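Local structure of adhesion and penetration protein autotransporter (Haemophilus influenzae, 3SYJ) at residues N575-F589 and F627-V641. The protein promotes bacterial adherence to and invasion of host cells and bacterial aggregation through its secreted passenger domain, which probably also acts as a serine protease. Numbering follows the deposited sequence.
Sequences NLKGDITQTKGKLFF and FKAENFQIKGGSAVV
Gln582 reaches through the interior of the coil to the backbone of 627-641. CB touches Ile634 CD1, CG passes Gly636 O at 3.6 Å, and the chain, stretched out with CG opposite the backbone N (chi1 -180°), carries the amide into the bend at 583-585. There OE1 rests on Ala639 CB (3.4 Å), while NE2 gives one nearly straight hydrogen bond to Ser638 O (2.9 Å) and another to Lys584 O within its own segment. Both acceptors lie in the amide plane, which fixes the rotation of this buried group, though NE2 sits above the plane of each carbonyl; Ser638 O also takes the N-H of Leu587. Further inside, the edge of Phe589 meets the face of Phe627 in a T-shaped stack (centroids 5.2 Å apart, planes at 76°), with Phe589 CD1 over the centre of the Phe627 ring. Phe632 turns its own edge toward the face of Phe589 in an offset version, and Ile580 CD1 packs on Phe632 CE1 at 3.9 Å. On the outer side Val640 CB sits over the centre of the Phe588 ring, a CH-pi contact. Asp579 OD1 accepts Asn631 ND2 (3.0 Å) on its syn side but well out of the carboxylate plane and shares a water with Glu630 OE1, whose carboxylate is also paired with Arg554. Strand 579-582 runs parallel to 631-634, and 586-589 to 638-641, in register, as successive rungs of the right-handed beta-helix of autotransporter passenger domains.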
ATOM      1  N   ASN A 575      -1.239 -29.745   9.124  1.00 17.50           N
ATOM      2  CA  ASN A 575      -2.285 -28.905   8.563  1.00 17.92           C
ATOM      3  C   ASN A 575      -3.095 -28.328   9.711  1.00 18.41           C
ATOM      4  O   ASN A 575      -4.269 -28.648   9.875  1.00 18.89           O
ATOM      5  CB  ASN A 575      -3.190 -29.708   7.635  1.00 16.23           C
ATOM      6  CG  ASN A 575      -4.131 -28.827   6.847  1.00 19.52           C
ATOM      7  OD1 ASN A 575      -5.265 -29.210   6.550  1.00 23.29           O
ATOM      8  ND2 ASN A 575      -3.666 -27.631   6.505  1.00 15.35           N
ATOM      9  N   LEU A 576      -2.460 -27.479  10.510  1.00 19.66           N
ATOM     10  CA  LEU A 576      -3.026 -27.086  11.792  1.00 18.48           C
ATOM     11  C   LEU A 576      -3.884 -25.844  11.756  1.00 22.41           C
ATOM     12  O   LEU A 576      -3.435 -24.774  11.353  1.00 24.67           O
ATOM     13  CB  LEU A 576      -1.926 -26.887  12.828  1.00 18.06           C
ATOM     14  CG  LEU A 576      -1.249 -28.164  13.307  1.00 18.91           C
ATOM     15  CD1 LEU A 576      -0.042 -27.830  14.157  1.00 21.31           C
ATOM     16  CD2 LEU A 576      -2.233 -29.012  14.072  1.00 18.15           C
ATOM     17  N   LYS A 577      -5.123 -25.998  12.205  1.00 24.28           N
ATOM     18  CA  LYS A 577      -5.946 -24.861  12.558  1.00 22.73           C
ATOM     19  C   LYS A 577      -5.567 -24.545  14.000  1.00 26.73           C
ATOM     20  O   LYS A 577      -6.222 -24.988  14.941  1.00 24.45           O
ATOM     21  CB  LYS A 577      -7.418 -25.234  12.455  1.00 29.19           C
ATOM     22  CG  LYS A 577      -8.235 -24.284  11.602  1.00 43.70           C
ATOM     23  CD  LYS A 577      -8.000 -24.538  10.114  1.00 42.22           C
ATOM     24  CE  LYS A 577      -8.744 -23.516   9.251  1.00 52.54           C
ATOM     25  NZ  LYS A 577      -8.972 -24.000   7.859  1.00 49.75           N
ATOM     26  N   GLY A 578      -4.476 -23.806  14.163  1.00 26.09           N
ATOM     27  CA  GLY A 578      -3.867 -23.597  15.458  1.00 22.38           C
ATOM     28  C   GLY A 578      -2.393 -23.308  15.277  1.00 26.61           C
ATOM     29  O   GLY A 578      -1.932 -23.071  14.160  1.00 27.56           O
ATOM     30  N   ASP A 579      -1.645 -23.341  16.373  1.00 23.75           N
ATOM     31  CA  ASP A 579      -0.259 -22.914  16.351  1.00 22.84           C
ATOM     32  C   ASP A 579       0.693 -24.045  16.663  1.00 25.07           C
ATOM     33  O   ASP A 579       0.292 -25.076  17.203  1.00 25.77           O
ATOM     34  CB  ASP A 579      -0.029 -21.825  17.396  1.00 28.14           C
ATOM     35  CG  ASP A 579      -0.840 -20.587  17.137  1.00 27.02           C
ATOM     36  OD1 ASP A 579      -1.279 -20.389  15.986  1.00 28.14           O
ATOM     37  OD2 ASP A 579      -1.031 -19.811  18.093  1.00 35.43           O
ATOM     38  N   ILE A 580       1.961 -23.825  16.328  1.00 20.41           N
ATOM     39  CA  ILE A 580       3.052 -24.656  16.807  1.00 21.61           C
ATOM     40  C   ILE A 580       3.942 -23.768  17.667  1.00 22.95           C
ATOM     41  O   ILE A 580       4.392 -22.703  17.224  1.00 19.47           O
ATOM     42  CB  ILE A 580       3.883 -25.264  15.649  1.00 17.95           C
ATOM     43  CG1 ILE A 580       3.027 -26.214  14.812  1.00 21.88           C
ATOM     44  CG2 ILE A 580       5.097 -26.007  16.186  1.00 15.59           C
ATOM     45  CD1 ILE A 580       3.754 -26.789  13.609  1.00 21.72           C
ATOM     46  N   THR A 581       4.179 -24.215  18.898  1.00 21.34           N
ATOM     47  CA  THR A 581       4.970 -23.470  19.874  1.00 21.76           C
ATOM     48  C   THR A 581       6.218 -24.235  20.304  1.00 24.95           C
ATOM     49  O   THR A 581       6.146 -25.413  20.659  1.00 23.27           O
ATOM     50  CB  THR A 581       4.131 -23.164  21.131  1.00 24.05           C
ATOM     51  OG1 THR A 581       3.006 -22.359  20.760  1.00 20.71           O
ATOM     52  CG2 THR A 581       4.971 -22.433  22.187  1.00 19.87           C
ATOM     53  N   GLN A 582       7.362 -23.563  20.280  1.00 21.35           N
ATOM     54  CA  GLN A 582       8.593 -24.166  20.771  1.00 21.02           C
ATOM     55  C   GLN A 582       9.177 -23.348  21.925  1.00 22.28           C
ATOM     56  O   GLN A 582       9.370 -22.136  21.807  1.00 25.18           O
ATOM     57  CB  GLN A 582       9.610 -24.300  19.642  1.00 19.05           C
ATOM     58  CG  GLN A 582      10.917 -24.927  20.072  1.00 21.06           C
ATOM     59  CD  GLN A 582      11.925 -24.979  18.946  1.00 23.22           C
ATOM     60  OE1 GLN A 582      11.667 -24.492  17.846  1.00 22.56           O
ATOM     61  NE2 GLN A 582      13.084 -25.566  19.215  1.00 21.05           N
ATOM     62  N   THR A 583       9.463 -24.008  23.039  1.00 23.11           N
ATOM     63  CA  THR A 583       9.985 -23.304  24.207  1.00 26.03           C
ATOM     64  C   THR A 583      11.480 -23.517  24.391  1.00 24.84           C
ATOM     65  O   THR A 583      12.129 -22.772  25.119  1.00 28.61           O
ATOM     66  CB  THR A 583       9.273 -23.742  25.492  1.00 26.00           C
ATOM     67  OG1 THR A 583       9.547 -25.126  25.739  1.00 26.37           O
ATOM     68  CG2 THR A 583       7.767 -23.544  25.362  1.00 24.73           C
ATOM     69  N   LYS A 584      12.029 -24.528  23.729  1.00 24.17           N
ATOM     70  CA  LYS A 584      13.424 -24.891  23.935  1.00 23.21           C
ATOM     71  C   LYS A 584      13.833 -26.000  22.974  1.00 26.43           C
ATOM     72  O   LYS A 584      13.010 -26.507  22.217  1.00 25.63           O
ATOM     73  CB  LYS A 584      13.626 -25.357  25.379  1.00 28.78           C
ATOM     74  CG  LYS A 584      15.071 -25.374  25.843  1.00 33.25           C
ATOM     75  CD  LYS A 584      15.171 -25.877  27.268  1.00 35.19           C
ATOM     76  CE  LYS A 584      14.364 -25.002  28.204  1.00 37.66           C
ATOM     77  NZ  LYS A 584      14.691 -25.267  29.630  1.00 40.55           N
ATOM     78  N   GLY A 585      15.105 -26.377  23.005  1.00 25.53           N
ATOM     79  CA  GLY A 585      15.570 -27.510  22.230  1.00 25.78           C
ATOM     80  C   GLY A 585      15.645 -27.206  20.753  1.00 25.73           C
ATOM     81  O   GLY A 585      15.704 -26.046  20.354  1.00 24.22           O
ATOM     82  N   LYS A 586      15.650 -28.258  19.942  1.00 24.57           N
ATOM     83  CA  LYS A 586      15.756 -28.111  18.500  1.00 26.48           C
ATOM     84  C   LYS A 586      14.560 -28.741  17.804  1.00 23.11           C
ATOM     85  O   LYS A 586      14.167 -29.863  18.122  1.00 21.84           O
ATOM     86  CB  LYS A 586      17.069 -28.711  17.985  1.00 25.98           C
ATOM     87  CG  LYS A 586      18.302 -28.028  18.559  1.00 31.71           C
ATOM     88  CD  LYS A 586      19.579 -28.523  17.906  1.00 42.45           C
ATOM     89  CE  LYS A 586      19.955 -29.922  18.374  1.00 45.73           C
ATOM     90  NZ  LYS A 586      20.795 -29.906  19.601  1.00 47.11           N
ATOM     91  N   LEU A 587      13.984 -28.001  16.860  1.00 21.62           N
ATOM     92  CA  LEU A 587      12.805 -28.452  16.136  1.00 22.68           C
ATOM     93  C   LEU A 587      13.072 -28.394  14.634  1.00 23.35           C
ATOM     94  O   LEU A 587      13.340 -27.323  14.089  1.00 23.34           O
ATOM     95  CB  LEU A 587      11.600 -27.582  16.506  1.00 21.63           C
ATOM     96  CG  LEU A 587      10.262 -27.876  15.829  1.00 19.53           C
ATOM     97  CD1 LEU A 587       9.795 -29.291  16.143  1.00 17.96           C
ATOM     98  CD2 LEU A 587       9.223 -26.856  16.265  1.00 20.15           C
ATOM     99  N   PHE A 588      13.004 -29.548  13.971  1.00 20.18           N
ATOM    100  CA  PHE A 588      13.297 -29.633  12.541  1.00 17.56           C
ATOM    101  C   PHE A 588      12.047 -29.931  11.742  1.00 17.38           C
ATOM    102  O   PHE A 588      11.330 -30.885  12.037  1.00 19.87           O
ATOM    103  CB  PHE A 588      14.341 -30.725  12.254  1.00 20.83           C
ATOM    104  CG  PHE A 588      15.768 -30.254  12.364  1.00 20.78           C
ATOM    105  CD1 PHE A 588      16.291 -29.868  13.585  1.00 21.07           C
ATOM    106  CD2 PHE A 588      16.587 -30.206  11.249  1.00 21.32           C
ATOM    107  CE1 PHE A 588      17.604 -29.434  13.690  1.00 22.89           C
ATOM    108  CE2 PHE A 588      17.900 -29.778  11.350  1.00 23.36           C
ATOM    109  CZ  PHE A 588      18.407 -29.396  12.572  1.00 22.67           C
ATOM    110  N   PHE A 589      11.782 -29.104  10.736  1.00 18.70           N
ATOM    111  CA  PHE A 589      10.782 -29.416   9.720  1.00 17.13           C
ATOM    112  C   PHE A 589      11.543 -29.903   8.502  1.00 19.98           C
ATOM    113  O   PHE A 589      12.369 -29.178   7.948  1.00 19.11           O
ATOM    114  CB  PHE A 589       9.954 -28.184   9.355  1.00 19.78           C
ATOM    115  CG  PHE A 589       9.181 -27.606  10.504  1.00 16.16           C
ATOM    116  CD1 PHE A 589       7.853 -27.945  10.705  1.00 18.56           C
ATOM    117  CD2 PHE A 589       9.782 -26.717  11.377  1.00 18.40           C
ATOM    118  CE1 PHE A 589       7.135 -27.406  11.761  1.00 21.14           C
ATOM    119  CE2 PHE A 589       9.082 -26.178  12.432  1.00 20.87           C
ATOM    120  CZ  PHE A 589       7.752 -26.523  12.629  1.00 21.77           C
ATOM    121  N   PHE A 627       4.244 -28.044   5.204  1.00 18.47           N
ATOM    122  CA  PHE A 627       3.828 -27.790   6.567  1.00 20.95           C
ATOM    123  C   PHE A 627       2.983 -26.531   6.606  1.00 20.40           C
ATOM    124  O   PHE A 627       3.256 -25.562   5.898  1.00 21.08           O
ATOM    125  CB  PHE A 627       5.041 -27.649   7.481  1.00 19.22           C
ATOM    126  CG  PHE A 627       5.807 -28.924   7.664  1.00 19.67           C
ATOM    127  CD1 PHE A 627       5.365 -29.890   8.553  1.00 21.82           C
ATOM    128  CD2 PHE A 627       6.971 -29.160   6.950  1.00 19.92           C
ATOM    129  CE1 PHE A 627       6.073 -31.064   8.732  1.00 17.57           C
ATOM    130  CE2 PHE A 627       7.682 -30.334   7.122  1.00 16.88           C
ATOM    131  CZ  PHE A 627       7.232 -31.284   8.016  1.00 17.46           C
ATOM    132  N   LYS A 628       1.944 -26.564   7.428  1.00 20.58           N
ATOM    133  CA  LYS A 628       1.058 -25.426   7.576  1.00 21.36           C
ATOM    134  C   LYS A 628       0.514 -25.309   8.991  1.00 21.60           C
ATOM    135  O   LYS A 628       0.079 -26.292   9.597  1.00 19.73           O
ATOM    136  CB  LYS A 628      -0.108 -25.516   6.595  1.00 23.40           C
ATOM    137  CG  LYS A 628      -1.080 -24.357   6.715  1.00 25.89           C
ATOM    138  CD  LYS A 628      -2.013 -24.289   5.514  1.00 34.79           C
ATOM    139  CE  LYS A 628      -3.082 -23.217   5.718  1.00 39.51           C
ATOM    140  NZ  LYS A 628      -4.221 -23.347   4.767  1.00 42.63           N
ATOM    141  N   ALA A 629       0.552 -24.093   9.510  1.00 18.93           N
ATOM    142  CA  ALA A 629      -0.098 -23.776  10.759  1.00 21.64           C
ATOM    143  C   ALA A 629      -0.533 -22.322  10.664  1.00 25.56           C
ATOM    144  O   ALA A 629      -0.182 -21.627   9.708  1.00 22.73           O
ATOM    145  CB  ALA A 629       0.857 -23.981  11.926  1.00 16.66           C
ATOM    146  N   GLU A 630      -1.308 -21.866  11.641  1.00 24.41           N
ATOM    147  CA  GLU A 630      -1.642 -20.449  11.745  1.00 26.12           C
ATOM    148  C   GLU A 630      -0.412 -19.645  12.195  1.00 22.80           C
ATOM    149  O   GLU A 630       0.035 -18.738  11.497  1.00 21.12           O
ATOM    150  CB  GLU A 630      -2.867 -20.242  12.656  1.00 24.05           C
ATOM    151  CG  GLU A 630      -4.154 -20.836  12.044  1.00 22.75           C
ATOM    152  CD  GLU A 630      -5.409 -20.696  12.907  1.00 28.61           C
ATOM    153  OE1 GLU A 630      -5.317 -20.274  14.075  1.00 30.40           O
ATOM    154  OE2 GLU A 630      -6.507 -21.027  12.409  1.00 28.97           O
ATOM    155  N   ASN A 631       0.154 -20.000  13.341  1.00 20.28           N
ATOM    156  CA  ASN A 631       1.361 -19.333  13.804  1.00 22.84           C
ATOM    157  C   ASN A 631       2.431 -20.313  14.239  1.00 22.70           C
ATOM    158  O   ASN A 631       2.132 -21.379  14.778  1.00 21.35           O
ATOM    159  CB  ASN A 631       1.063 -18.385  14.969  1.00 23.19           C
ATOM    160  CG  ASN A 631       0.029 -17.331  14.622  1.00 29.76           C
ATOM    161  OD1 ASN A 631       0.367 -16.216  14.209  1.00 24.28           O
ATOM    162  ND2 ASN A 631      -1.242 -17.680  14.786  1.00 27.87           N
ATOM    163  N   PHE A 632       3.682 -19.938  13.999  1.00 18.60           N
ATOM    164  CA  PHE A 632       4.816 -20.608  14.602  1.00 21.40           C
ATOM    165  C   PHE A 632       5.382 -19.668  15.656  1.00 24.31           C
ATOM    166  O   PHE A 632       5.961 -18.634  15.337  1.00 26.15           O
ATOM    167  CB  PHE A 632       5.888 -20.925  13.558  1.00 20.60           C
ATOM    168  CG  PHE A 632       5.382 -21.726  12.395  1.00 21.38           C
ATOM    169  CD1 PHE A 632       5.375 -23.113  12.442  1.00 19.34           C
ATOM    170  CD2 PHE A 632       4.916 -21.092  11.253  1.00 18.92           C
ATOM    171  CE1 PHE A 632       4.906 -23.852  11.376  1.00 23.26           C
ATOM    172  CE2 PHE A 632       4.449 -21.821  10.179  1.00 21.53           C
ATOM    173  CZ  PHE A 632       4.441 -23.206  10.236  1.00 19.65           C
ATOM    174  N   GLN A 633       5.196 -20.020  16.919  1.00 21.89           N
ATOM    175  CA  GLN A 633       5.722 -19.210  17.997  1.00 24.24           C
ATOM    176  C   GLN A 633       6.951 -19.891  18.558  1.00 21.64           C
ATOM    177  O   GLN A 633       6.851 -20.826  19.351  1.00 24.70           O
ATOM    178  CB  GLN A 633       4.665 -19.020  19.086  1.00 25.30           C
ATOM    179  CG  GLN A 633       3.273 -18.827  18.523  1.00 27.72           C
ATOM    180  CD  GLN A 633       2.285 -18.302  19.544  1.00 45.26           C
ATOM    181  OE1 GLN A 633       2.663 -17.916  20.654  1.00 50.42           O
ATOM    182  NE2 GLN A 633       1.006 -18.277  19.171  1.00 36.69           N
ATOM    183  N   ILE A 634       8.116 -19.434  18.128  1.00 20.85           N
ATOM    184  CA  ILE A 634       9.363 -19.970  18.634  1.00 24.36           C
ATOM    185  C   ILE A 634       9.779 -19.075  19.791  1.00 25.77           C
ATOM    186  O   ILE A 634      10.434 -18.056  19.589  1.00 26.73           O
ATOM    187  CB  ILE A 634      10.442 -19.994  17.531  1.00 22.22           C
ATOM    188  CG1 ILE A 634       9.841 -20.494  16.214  1.00 21.75           C
ATOM    189  CG2 ILE A 634      11.635 -20.845  17.942  1.00 19.14           C
ATOM    190  CD1 ILE A 634       9.083 -21.814  16.328  1.00 20.69           C
ATOM    191  N   LYS A 635       9.358 -19.448  20.997  1.00 24.22           N
ATOM    192  CA  LYS A 635       9.582 -18.643  22.196  1.00 25.07           C
ATOM    193  C   LYS A 635      10.943 -18.922  22.823  1.00 26.73           C
ATOM    194  O   LYS A 635      11.346 -18.259  23.777  1.00 30.89           O
ATOM    195  CB  LYS A 635       8.493 -18.918  23.233  1.00 26.74           C
ATOM    196  CG  LYS A 635       7.079 -18.618  22.762  1.00 28.16           C
ATOM    197  CD  LYS A 635       6.088 -18.840  23.893  1.00 34.56           C
ATOM    198  CE  LYS A 635       4.674 -18.461  23.486  1.00 38.17           C
ATOM    199  NZ  LYS A 635       3.719 -18.734  24.596  1.00 39.89           N
ATOM    200  N   GLY A 636      11.644 -19.914  22.294  1.00 25.17           N
ATOM    201  CA  GLY A 636      12.944 -20.271  22.821  1.00 23.57           C
ATOM    202  C   GLY A 636      13.480 -21.451  22.055  1.00 25.44           C
ATOM    203  O   GLY A 636      12.723 -22.145  21.380  1.00 29.10           O
ATOM    204  N   GLY A 637      14.784 -21.680  22.152  1.00 24.65           N
ATOM    205  CA  GLY A 637      15.424 -22.738  21.399  1.00 25.82           C
ATOM    206  C   GLY A 637      15.647 -22.388  19.935  1.00 29.14           C
ATOM    207  O   GLY A 637      15.837 -21.225  19.570  1.00 28.03           O
ATOM    208  N   SER A 638      15.616 -23.410  19.088  1.00 22.28           N
ATOM    209  CA  SER A 638      15.949 -23.245  17.691  1.00 23.63           C
ATOM    210  C   SER A 638      15.032 -24.065  16.777  1.00 25.69           C
ATOM    211  O   SER A 638      14.902 -25.283  16.944  1.00 25.13           O
ATOM    212  CB  SER A 638      17.402 -23.656  17.477  1.00 28.77           C
ATOM    213  OG  SER A 638      17.917 -23.062  16.296  1.00 37.55           O
ATOM    214  N   ALA A 639      14.401 -23.383  15.822  1.00 22.17           N
ATOM    215  CA  ALA A 639      13.562 -24.013  14.796  1.00 22.00           C
ATOM    216  C   ALA A 639      14.274 -24.015  13.443  1.00 21.35           C
ATOM    217  O   ALA A 639      14.747 -22.978  12.986  1.00 24.27           O
ATOM    218  CB  ALA A 639      12.215 -23.289  14.681  1.00 14.30           C
ATOM    219  N   VAL A 640      14.343 -25.173  12.793  1.00 21.06           N
ATOM    220  CA  VAL A 640      15.058 -25.277  11.524  1.00 19.84           C
ATOM    221  C   VAL A 640      14.181 -25.899  10.450  1.00 21.34           C
ATOM    222  O   VAL A 640      13.615 -26.975  10.652  1.00 22.78           O
ATOM    223  CB  VAL A 640      16.338 -26.123  11.666  1.00 21.21           C
ATOM    224  CG1 VAL A 640      17.092 -26.185  10.336  1.00 21.30           C
ATOM    225  CG2 VAL A 640      17.230 -25.571  12.767  1.00 17.67           C
ATOM    226  N   VAL A 641      14.055 -25.216   9.317  1.00 18.01           N
ATOM    227  CA  VAL A 641      13.360 -25.780   8.163  1.00 17.50           C
ATOM    228  C   VAL A 641      14.415 -26.280   7.183  1.00 21.43           C
ATOM    229  O   VAL A 641      15.163 -25.489   6.605  1.00 21.41           O
ATOM    230  CB  VAL A 641      12.445 -24.750   7.485  1.00 19.18           C
ATOM    231  CG1 VAL A 641      11.640 -25.401   6.367  1.00 16.65           C
ATOM    232  CG2 VAL A 641      11.519 -24.105   8.515  1.00 15.91           C
TER
HETATM  233  O   HOH W   1      -3.979 -19.603  16.221  1.00 35.31           O